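Local coordinates for protein Lysine/ornithine decarboxylase (Selenomonas ruminantium, PDB 5GJO) that decarboxylates both L-lysine and L-ornithine with similar efficiency, yielding cadaverine and putrescine, with pyridoxal 5'-phosphate as its cofactor, at residues G292-I297 and T348-Y353; P257-C262 and D300-P305; P20-V25 and L286-Y291. The protein carries 2 engineered substitutions. One frame throughout, in Å; residues are numbered along the deposited sequence.

The contacts run from the cofactor pocket out into the beta domain. Contact 2 lies nearest the centre of the chain, about 7 Å from contact 1, and both reach the phosphate of PLP; contact 3 is about 10 Å from contact 1 and about 17 Å from contact 2, centre to centre, away from this chain's PLP pocket. Along the chain, segment 286-291 of contact 3 runs into segment 292-297 of contact 1, and 300-305 of contact 2 follows after helix 296-299. The partners come from distant places: strand 23-26, the end of the parallel-stranded barrel at 257-262, and the loop after strand 344-347. One run, 286-305, ties barrel, cofactor site and beta sheet together.

Contact 1: G292-I297 and T348-Y353; sequences GCFSGI and TEMGSY. With PLP (pyridoxal-5'-phosphate), chain H.
The loop that follows strand 344-347 carries a tyrosine into the PLP pocket, and on its way it packs against the turn leading into helix 296-299. Met350 makes most of this packing. Its chain is bent at chi2 (-126°), and the methyl CE sits over one face of the Phe294 ring, 3.9 Å from the ring centroid and 22° off the normal, a CH-pi contact displaced toward the rim at CD1 and CE1. The sulfur SD stands farther above the same ring, 5.3 Å from its centroid, which makes the pair a Met-aromatic contact; the two side chains cross at about a right angle. Cys293 borders the sulfur, its CB 3.9 Å from Met350 SD. Phe294 also rests on Leu268 of strand 266-276 and on Leu330 and Tyr331 of strand 329-336, while Met350 shares Leu268, so this is an apolar cluster between loop and sheet. Farther along, Gly296 CA lies 3.8 Å from Tyr353 O. A CB at this glycine would point at that carbonyl and come tightly against it. Within the turn, Ser295 N and OG both bond to Gly292 O, the hydroxyl at 2.8 Å and almost in line with the carbonyl. Tyr353 turns its ring the other way, and its OH gives a 2.8 Å hydrogen bond to PLP O3P, which lies at the ring edge and in its plane. Phe361 of the second subunit packs on this tyrosine, which places the cofactor pocket at the dimer interface, as in other class-II Orn/Lys/Arg decarboxylases.

Contact 2: P257-C262 and D300-P305; sequences PGRYMC and DHWCYP. Engineered in segment 300-305: Cys303 (natural residue Thr). With PLP (pyridoxal-5'-phosphate), chain H.
Arg259, Asp300 and Trp302 carry this contact, the arginine with the largest buried area. The guanidinium meets the carboxylate end-on: NH1 bonds to Asp300 OD2 at 2.6 Å and NH2 to Asp300 OD1 at 2.9 Å. Both oxygens use their syn lone pairs, both bonds are nearly straight, and the two planes lie only 4° apart, the geometry of a bidentate salt bridge. In the arginine CG is anti to the backbone N (chi1 -165°); the chain stays extended to CD and bends at chi3, which turns its end to Asp300. Trp302 slides past in the opposite direction with its ring plane almost parallel to the guanidinium, and its CZ3 lies over one guanidinium face, 3.3 Å from Arg259 NH1. Ser183, which also hydrogen-bonds to PLP, bonds to Arg259 NH2. The backbone of the same segment grips the phosphate: Gly258 N bonds to PLP O1P at 3.0 Å and Arg259 N to PLP O3P at 2.6 Å. A CB on Gly258 would probably clash with PLP C5A. Engineered Cys303 is disulfide-bonded to Cys226. The buried positive charge of Arg259 is thus paired with Asp300, and the two straight bonds probably fix the rotation of the guanidinium.

Contact 3: P20-V25 and L286-Y291; sequences PTPFLV and LDEGIY
Thr21 OG1 (chi1 55°) and Asp287 CG (chi1 63°) each lie over their own main chain, flanked by N and C, and these torsions bring hydroxyl and carboxylate together. Thr21 OG1 donates to the syn lone pair of Asp287 OD2 at 2.6 Å, the side chains crossing at about a right angle. The other oxygen, Asp287 OD1, takes hydrogen bonds from Thr270 OG1 and Ser271 N, so both ends of the buried carboxylate are satisfied. Replacing Asp287 by an alanine is likely to leave the Thr21 and Thr270 hydroxyls without this acceptor and Ser271 N without its mate. Pro22, preceded by a cis peptide bond, fills the angle between the two acids, and Arg101 of the second subunit packs on it. Its CG comes 3.5 Å from Asp287 O and 3.1 Å from Glu288 OE2, while its CB packs 3.7 Å from Glu288 CB. Glu288 is bent at chi2 (76°), and its OE1 accepts from Cys293 N, which fixes the carboxylate beside the proline ring. The contact thus joins the entry to strand 23-26 with the exit of strand 283-286; strand 266-276, which supplies Thr270 and Ser271, pairs antiparallel with both.

Contact 1: G292-I297 and T348-Y353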
loop_
_atom_site.group_PDB
_atom_site.type_symbol
_atom_site.label_atom_id
_atom_site.label_comp_id
_atom_site.label_asym_id
_atom_site.label_seq_id
_atom_site.Cartn_x
_atom_site.Cartn_y
_atom_site.Cartn_z
ATOM N N GLY A 292 2.538 6.337 -0.629
ATOM C CA GLY A 292 3.619 6.336 0.361
ATOM C C GLY A 292 3.086 6.547 1.742
ATOM O O GLY A 292 2.208 5.824 2.163
ATOM N N CYS A 293 3.687 7.499 2.498
ATOM C CA CYS A 293 3.317 7.761 3.861
ATOM C C CYS A 293 1.841 8.170 4.055
ATOM O O CYS A 293 1.270 7.842 5.081
ATOM C CB CYS A 293 4.208 8.807 4.531
ATOM S SG CYS A 293 5.855 8.049 4.664
ATOM N N PHE A 294 1.215 8.727 3.045
ATOM C CA PHE A 294 -0.195 9.087 3.155
ATOM C C PHE A 294 -1.114 7.930 2.868
ATOM O O PHE A 294 -2.334 8.120 2.810
ATOM C CB PHE A 294 -0.558 10.259 2.233
ATOM C CG PHE A 294 0.111 11.560 2.567
ATOM C CD1 PHE A 294 -0.479 12.398 3.482
ATOM C CD2 PHE A 294 1.225 11.993 1.849
ATOM C CE1 PHE A 294 0.089 13.644 3.741
ATOM C CE2 PHE A 294 1.781 13.264 2.105
ATOM C CZ PHE A 294 1.206 14.047 3.061
ATOM N N SER A 295 -0.574 6.710 2.703
ATOM C CA SER A 295 -1.408 5.503 2.587
ATOM C C SER A 295 -2.349 5.266 3.734
ATOM O O SER A 295 -3.413 4.662 3.529
ATOM C CB SER A 295 -0.498 4.234 2.427
ATOM O OG SER A 295 0.444 4.166 3.535
ATOM N N GLY A 296 -2.063 5.825 4.930
ATOM C CA GLY A 296 -2.990 5.817 6.037
ATOM C C GLY A 296 -4.353 6.477 5.745
ATOM O O GLY A 296 -5.344 6.137 6.371
ATOM N N ILE A 297 -4.398 7.387 4.772
ATOM C CA ILE A 297 -5.683 7.911 4.297
ATOM C C ILE A 297 -6.565 6.773 3.913
ATOM O O ILE A 297 -7.793 6.794 4.171
ATOM C CB ILE A 297 -5.492 8.913 3.119
ATOM C CG1 ILE A 297 -4.804 10.162 3.659
ATOM C CG2 ILE A 297 -6.822 9.273 2.518
ATOM C CD1 ILE A 297 -4.475 11.158 2.554
ATOM N N THR A 348 2.862 16.513 10.565
ATOM C CA THR A 348 3.204 16.127 11.973
ATOM C C THR A 348 2.433 14.857 12.348
ATOM O O THR A 348 1.524 14.474 11.596
ATOM C CB THR A 348 3.037 17.251 13.014
ATOM O OG1 THR A 348 1.677 17.805 12.971
ATOM C CG2 THR A 348 4.051 18.289 12.743
ATOM N N GLU A 349 2.762 14.237 13.481
ATOM C CA GLU A 349 2.044 13.062 13.970
ATOM C C GLU A 349 1.910 11.995 12.859
ATOM O O GLU A 349 0.804 11.428 12.657
ATOM C CB GLU A 349 0.668 13.441 14.568
ATOM C CG GLU A 349 0.791 14.315 15.865
ATOM C CD GLU A 349 1.089 15.762 15.590
ATOM O OE1 GLU A 349 0.384 16.429 14.817
ATOM O OE2 GLU A 349 2.064 16.294 16.141
ATOM N N MET A 350 3.039 11.708 12.234
ATOM C CA MET A 350 3.124 10.792 11.119
ATOM C C MET A 350 3.837 9.471 11.414
ATOM O O MET A 350 4.261 8.800 10.531
ATOM C CB MET A 350 3.719 11.506 9.914
ATOM C CG MET A 350 2.682 11.898 8.891
ATOM S SD MET A 350 3.105 11.283 7.293
ATOM C CE MET A 350 1.662 11.476 6.262
ATOM N N GLY A 351 3.955 9.133 12.683
ATOM C CA GLY A 351 4.757 8.054 13.090
ATOM C C GLY A 351 4.164 6.663 12.983
ATOM O O GLY A 351 4.945 5.667 13.079
ATOM N N SER A 352 2.856 6.541 12.844
ATOM C CA SER A 352 2.227 5.218 12.966
ATOM C C SER A 352 1.292 4.831 11.838
ATOM O O SER A 352 0.461 5.623 11.433
ATOM C CB SER A 352 1.446 5.084 14.258
ATOM O OG SER A 352 2.315 5.293 15.337
ATOM N N TYR A 353 1.481 3.613 11.307
ATOM C CA TYR A 353 0.633 3.149 10.192
ATOM C C TYR A 353 0.689 4.078 8.950
ATOM O O TYR A 353 -0.310 4.386 8.326
ATOM C CB TYR A 353 -0.785 2.833 10.622
ATOM C CG TYR A 353 -0.823 1.856 11.807
ATOM C CD1 TYR A 353 -0.455 0.522 11.658
ATOM C CD2 TYR A 353 -1.191 2.283 13.058
ATOM C CE1 TYR A 353 -0.497 -0.314 12.735
ATOM C CE2 TYR A 353 -1.235 1.453 14.175
ATOM C CZ TYR A 353 -0.852 0.121 14.007
ATOM O OH TYR A 353 -0.867 -0.778 15.070
HETATM N N1 PLP H . -1.332 -5.650 19.298
HETATM C C2 PLP H . -2.109 -6.322 18.414
HETATM C C2A PLP H . -2.303 -7.808 18.564
HETATM C C3 PLP H . -2.768 -5.598 17.299
HETATM O O3 PLP H . -3.553 -6.251 16.398
HETATM C C4 PLP H . -2.540 -4.138 17.202
HETATM C C4A PLP H . -3.153 -3.330 16.125
HETATM O O4A PLP H . -3.488 -3.861 15.079
HETATM C C5 PLP H . -1.668 -3.523 18.233
HETATM C C6 PLP H . -1.114 -4.325 19.226
HETATM C C5A PLP H . -1.387 -2.039 18.204
HETATM O O4P PLP H . -2.618 -1.322 18.141
HETATM P P PLP H . -2.643 0.276 18.330
HETATM O O1P PLP H . -2.133 0.485 19.736
HETATM O O2P PLP H . -4.095 0.643 18.133
HETATM O O3P PLP H . -1.719 0.786 17.250
#

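Contact 2: P257-C262 and D300-P305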
loop_
_atom_site.group_PDB
_atom_site.type_symbol
_atom_site.label_atom_id
_atom_site.label_comp_id
_atom_site.label_asym_id
_atom_site.label_seq_id
_atom_site.Cartn_x
_atom_site.Cartn_y
_atom_site.Cartn_z
ATOM N N PRO A 257 0.763 -1.597 23.060
ATOM C CA PRO A 257 0.606 -0.360 22.299
ATOM C C PRO A 257 1.419 -0.385 21.001
ATOM O O PRO A 257 2.626 -0.752 21.001
ATOM C CB PRO A 257 1.180 0.714 23.244
ATOM C CG PRO A 257 2.271 -0.085 23.973
ATOM C CD PRO A 257 1.462 -1.331 24.313
ATOM N N GLY A 258 0.787 0.007 19.880
ATOM C CA GLY A 258 1.462 0.264 18.621
ATOM C C GLY A 258 1.435 1.785 18.325
ATOM O O GLY A 258 2.434 2.474 18.510
ATOM N N ARG A 259 0.274 2.274 17.870
ATOM C CA ARG A 259 0.116 3.661 17.373
ATOM C C ARG A 259 0.716 4.709 18.281
ATOM O O ARG A 259 1.372 5.661 17.839
ATOM C CB ARG A 259 -1.383 3.970 17.171
ATOM C CG ARG A 259 -1.621 5.214 16.333
ATOM C CD ARG A 259 -3.111 5.520 16.363
ATOM N NE ARG A 259 -3.917 4.501 15.711
ATOM C CZ ARG A 259 -4.090 4.353 14.415
ATOM N NH1 ARG A 259 -3.550 5.180 13.532
ATOM N NH2 ARG A 259 -4.899 3.377 13.987
ATOM N N TYR A 260 0.458 4.542 19.554
ATOM C CA TYR A 260 0.793 5.548 20.543
ATOM C C TYR A 260 2.314 5.779 20.651
ATOM O O TYR A 260 2.744 6.872 20.877
ATOM C CB TYR A 260 0.167 5.197 21.916
ATOM C CG TYR A 260 0.840 5.876 23.082
ATOM C CD1 TYR A 260 0.489 7.142 23.481
ATOM C CD2 TYR A 260 1.895 5.272 23.720
ATOM C CE1 TYR A 260 1.150 7.770 24.524
ATOM C CE2 TYR A 260 2.562 5.894 24.759
ATOM C CZ TYR A 260 2.183 7.141 25.162
ATOM O OH TYR A 260 2.858 7.748 26.178
ATOM N N MET A 261 3.095 4.714 20.563
ATOM C CA MET A 261 4.498 4.800 20.949
ATOM C C MET A 261 5.258 5.780 20.044
ATOM O O MET A 261 6.045 6.561 20.571
ATOM C CB MET A 261 5.160 3.417 20.949
ATOM C CG MET A 261 6.444 3.329 21.755
ATOM S SD MET A 261 6.146 3.689 23.497
ATOM C CE MET A 261 5.201 2.268 24.043
ATOM N N CYS A 262 5.009 5.760 18.728
ATOM C CA CYS A 262 5.770 6.629 17.813
ATOM C C CYS A 262 4.920 7.640 17.085
ATOM O O CYS A 262 5.462 8.416 16.319
ATOM C CB CYS A 262 6.553 5.800 16.810
ATOM S SG CYS A 262 7.440 4.412 17.504
ATOM N N ASP A 300 -6.142 3.427 6.955
ATOM C CA ASP A 300 -6.243 3.750 8.409
ATOM C C ASP A 300 -7.260 4.873 8.583
ATOM O O ASP A 300 -7.336 5.432 9.671
ATOM C CB ASP A 300 -4.862 4.187 8.899
ATOM C CG ASP A 300 -4.711 4.172 10.417
ATOM O OD1 ASP A 300 -5.233 3.281 11.093
ATOM O OD2 ASP A 300 -4.039 5.118 10.932
ATOM N N HIS A 301 -8.050 5.170 7.514
ATOM C CA HIS A 301 -9.118 6.163 7.505
ATOM C C HIS A 301 -8.643 7.496 8.117
ATOM O O HIS A 301 -9.385 8.149 8.869
ATOM C CB HIS A 301 -10.370 5.676 8.287
ATOM C CG HIS A 301 -10.732 4.253 8.010
ATOM N ND1 HIS A 301 -10.797 3.296 9.014
ATOM C CD2 HIS A 301 -10.927 3.591 6.840
ATOM C CE1 HIS A 301 -11.057 2.116 8.474
ATOM N NE2 HIS A 301 -11.148 2.264 7.159
ATOM N N TRP A 302 -7.416 7.903 7.856
ATOM C CA TRP A 302 -6.771 8.947 8.650
ATOM C C TRP A 302 -6.645 10.315 7.967
ATOM O O TRP A 302 -6.635 10.378 6.771
ATOM C CB TRP A 302 -5.391 8.458 9.083
ATOM C CG TRP A 302 -4.829 9.134 10.302
ATOM C CD1 TRP A 302 -4.006 10.211 10.332
ATOM C CD2 TRP A 302 -5.047 8.765 11.660
ATOM N NE1 TRP A 302 -3.700 10.542 11.618
ATOM C CE2 TRP A 302 -4.325 9.664 12.457
ATOM C CE3 TRP A 302 -5.767 7.752 12.284
ATOM C CZ2 TRP A 302 -4.313 9.579 13.837
ATOM C CZ3 TRP A 302 -5.747 7.671 13.639
ATOM C CH2 TRP A 302 -5.030 8.583 14.412
ATOM N N CYS A 303 -6.592 11.392 8.757
ATOM C CA CYS A 303 -6.384 12.760 8.200
ATOM C C CYS A 303 -5.214 13.328 8.935
ATOM O O CYS A 303 -5.322 13.451 10.158
ATOM C CB CYS A 303 -7.644 13.570 8.543
ATOM S SG CYS A 303 -7.548 15.359 8.128
ATOM N N TYR A 304 -4.062 13.559 8.283
ATOM C CA TYR A 304 -2.847 13.990 8.942
ATOM C C TYR A 304 -2.768 15.515 9.022
ATOM O O TYR A 304 -3.219 16.192 8.108
ATOM C CB TYR A 304 -1.572 13.478 8.199
ATOM C CG TYR A 304 -1.562 11.975 8.202
ATOM C CD1 TYR A 304 -1.005 11.265 9.256
ATOM C CD2 TYR A 304 -2.113 11.286 7.160
ATOM C CE1 TYR A 304 -1.062 9.839 9.265
ATOM C CE2 TYR A 304 -2.168 9.882 7.161
ATOM C CZ TYR A 304 -1.701 9.184 8.223
ATOM O OH TYR A 304 -1.800 7.788 8.206
ATOM N N PRO A 305 -2.171 16.081 10.075
ATOM C CA PRO A 305 -2.036 17.530 10.166
ATOM C C PRO A 305 -0.953 18.051 9.210
ATOM O O PRO A 305 0.206 17.817 9.457
ATOM C CB PRO A 305 -1.582 17.792 11.619
ATOM C CG PRO A 305 -1.636 16.502 12.245
ATOM C CD PRO A 305 -1.708 15.408 11.303
HETATM N N1 PLP H . -1.332 -5.650 19.298
HETATM C C2 PLP H . -2.109 -6.322 18.414
HETATM C C2A PLP H . -2.303 -7.808 18.564
HETATM C C3 PLP H . -2.768 -5.598 17.299
HETATM O O3 PLP H . -3.553 -6.251 16.398
HETATM C C4 PLP H . -2.540 -4.138 17.202
HETATM C C4A PLP H . -3.153 -3.330 16.125
HETATM O O4A PLP H . -3.488 -3.861 15.079
HETATM C C5 PLP H . -1.668 -3.523 18.233
HETATM C C6 PLP H . -1.114 -4.325 19.226
HETATM C C5A PLP H . -1.387 -2.039 18.204
HETATM O O4P PLP H . -2.618 -1.322 18.141
HETATM P P PLP H . -2.643 0.276 18.330
HETATM O O1P PLP H . -2.133 0.485 19.736
HETATM O O2P PLP H . -4.095 0.643 18.133
HETATM O O3P PLP H . -1.719 0.786 17.250
#

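Contact 3: P20-V25 and L286-Y291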
loop_
_atom_site.group_PDB
_atom_site.type_symbol
_atom_site.label_atom_id
_atom_site.label_comp_id
_atom_site.label_asym_id
_atom_site.label_seq_id
_atom_site.Cartn_x
_atom_site.Cartn_y
_atom_site.Cartn_z
ATOM N N PRO A 20 17.412 14.943 0.365
ATOM C CA PRO A 20 16.321 15.077 -0.591
ATOM C C PRO A 20 14.975 14.597 -0.080
ATOM O O PRO A 20 14.851 13.515 0.493
ATOM C CB PRO A 20 16.708 14.151 -1.773
ATOM C CG PRO A 20 18.019 13.584 -1.456
ATOM C CD PRO A 20 18.423 13.916 -0.041
ATOM N N THR A 21 13.972 15.398 -0.324
ATOM C CA THR A 21 12.617 15.062 0.016
ATOM C C THR A 21 12.083 13.983 -0.893
ATOM O O THR A 21 12.515 13.924 -2.057
ATOM C CB THR A 21 11.705 16.286 -0.043
ATOM O OG1 THR A 21 11.776 16.917 -1.317
ATOM C CG2 THR A 21 12.063 17.256 1.034
ATOM N N PRO A 22 11.068 13.232 -0.474
ATOM C CA PRO A 22 10.473 13.264 0.846
ATOM C C PRO A 22 11.302 12.432 1.828
ATOM O O PRO A 22 11.952 11.395 1.483
ATOM C CB PRO A 22 9.138 12.570 0.601
ATOM C CG PRO A 22 9.468 11.593 -0.508
ATOM C CD PRO A 22 10.420 12.273 -1.354
ATOM N N PHE A 23 11.224 12.784 3.094
ATOM C CA PHE A 23 11.744 11.960 4.160
ATOM C C PHE A 23 10.991 12.144 5.417
ATOM O O PHE A 23 10.416 13.252 5.645
ATOM C CB PHE A 23 13.237 12.268 4.371
ATOM C CG PHE A 23 13.546 13.713 4.704
ATOM C CD1 PHE A 23 13.611 14.154 6.014
ATOM C CD2 PHE A 23 13.809 14.604 3.695
ATOM C CE1 PHE A 23 13.897 15.504 6.274
ATOM C CE2 PHE A 23 14.107 15.917 3.962
ATOM C CZ PHE A 23 14.098 16.346 5.249
ATOM N N LEU A 24 11.016 11.113 6.257
ATOM C CA LEU A 24 10.504 11.195 7.612
ATOM C C LEU A 24 11.602 11.536 8.569
ATOM O O LEU A 24 12.753 11.122 8.371
ATOM C CB LEU A 24 9.876 9.886 8.037
ATOM C CG LEU A 24 8.635 9.467 7.212
ATOM C CD1 LEU A 24 8.425 7.996 7.288
ATOM C CD2 LEU A 24 7.370 10.147 7.676
ATOM N N VAL A 25 11.275 12.211 9.652
ATOM C CA VAL A 25 12.229 12.513 10.708
ATOM C C VAL A 25 11.640 12.007 12.039
ATOM O O VAL A 25 10.493 12.423 12.420
ATOM C CB VAL A 25 12.523 14.021 10.821
ATOM C CG1 VAL A 25 13.470 14.307 11.960
ATOM C CG2 VAL A 25 12.995 14.625 9.488
ATOM N N LEU A 286 2.820 17.331 -4.396
ATOM C CA LEU A 286 3.926 16.995 -3.466
ATOM C C LEU A 286 4.719 15.784 -3.912
ATOM O O LEU A 286 4.217 15.052 -4.698
ATOM C CB LEU A 286 3.369 16.714 -2.043
ATOM C CG LEU A 286 2.483 17.865 -1.498
ATOM C CD1 LEU A 286 1.974 17.461 -0.129
ATOM C CD2 LEU A 286 3.313 19.123 -1.418
ATOM N N ASP A 287 5.957 15.618 -3.409
ATOM C CA ASP A 287 6.749 14.483 -3.704
ATOM C C ASP A 287 6.526 13.249 -2.844
ATOM O O ASP A 287 7.206 12.233 -3.076
ATOM C CB ASP A 287 8.219 14.803 -3.960
ATOM C CG ASP A 287 8.950 15.417 -2.751
ATOM O OD1 ASP A 287 8.454 15.394 -1.608
ATOM O OD2 ASP A 287 10.099 15.914 -2.972
ATOM N N GLU A 288 5.537 13.290 -1.995
ATOM C CA GLU A 288 5.032 12.162 -1.259
ATOM C C GLU A 288 3.527 12.114 -1.391
ATOM O O GLU A 288 2.868 13.151 -1.349
ATOM C CB GLU A 288 5.466 12.169 0.206
ATOM C CG GLU A 288 5.147 10.890 0.997
ATOM C CD GLU A 288 6.047 9.686 0.726
ATOM O OE1 GLU A 288 5.878 8.689 1.453
ATOM O OE2 GLU A 288 6.958 9.760 -0.173
ATOM N N GLY A 289 2.949 10.935 -1.468
ATOM C CA GLY A 289 1.465 10.845 -1.674
ATOM C C GLY A 289 0.839 9.574 -1.076
ATOM O O GLY A 289 1.398 8.883 -0.167
ATOM N N ILE A 290 -0.326 9.245 -1.615
ATOM C CA ILE A 290 -1.213 8.228 -1.067
ATOM C C ILE A 290 -0.669 6.812 -1.236
ATOM O O ILE A 290 -1.089 5.910 -0.495
ATOM C CB ILE A 290 -2.611 8.376 -1.652
ATOM C CG1 ILE A 290 -3.644 7.765 -0.691
ATOM C CG2 ILE A 290 -2.677 7.722 -3.031
ATOM C CD1 ILE A 290 -5.053 8.149 -0.981
ATOM N N TYR A 291 0.331 6.635 -2.105
ATOM C CA TYR A 291 1.005 5.349 -2.220
ATOM C C TYR A 291 2.262 5.266 -1.376
ATOM O O TYR A 291 2.952 4.259 -1.426
ATOM C CB TYR A 291 1.359 5.022 -3.649
ATOM C CG TYR A 291 0.165 4.667 -4.500
ATOM C CD1 TYR A 291 -0.314 3.375 -4.500
ATOM C CD2 TYR A 291 -0.457 5.613 -5.342
ATOM C CE1 TYR A 291 -1.403 3.024 -5.280
ATOM C CE2 TYR A 291 -1.581 5.231 -6.126
ATOM C CZ TYR A 291 -1.996 3.944 -6.088
ATOM O OH TYR A 291 -3.069 3.492 -6.880
#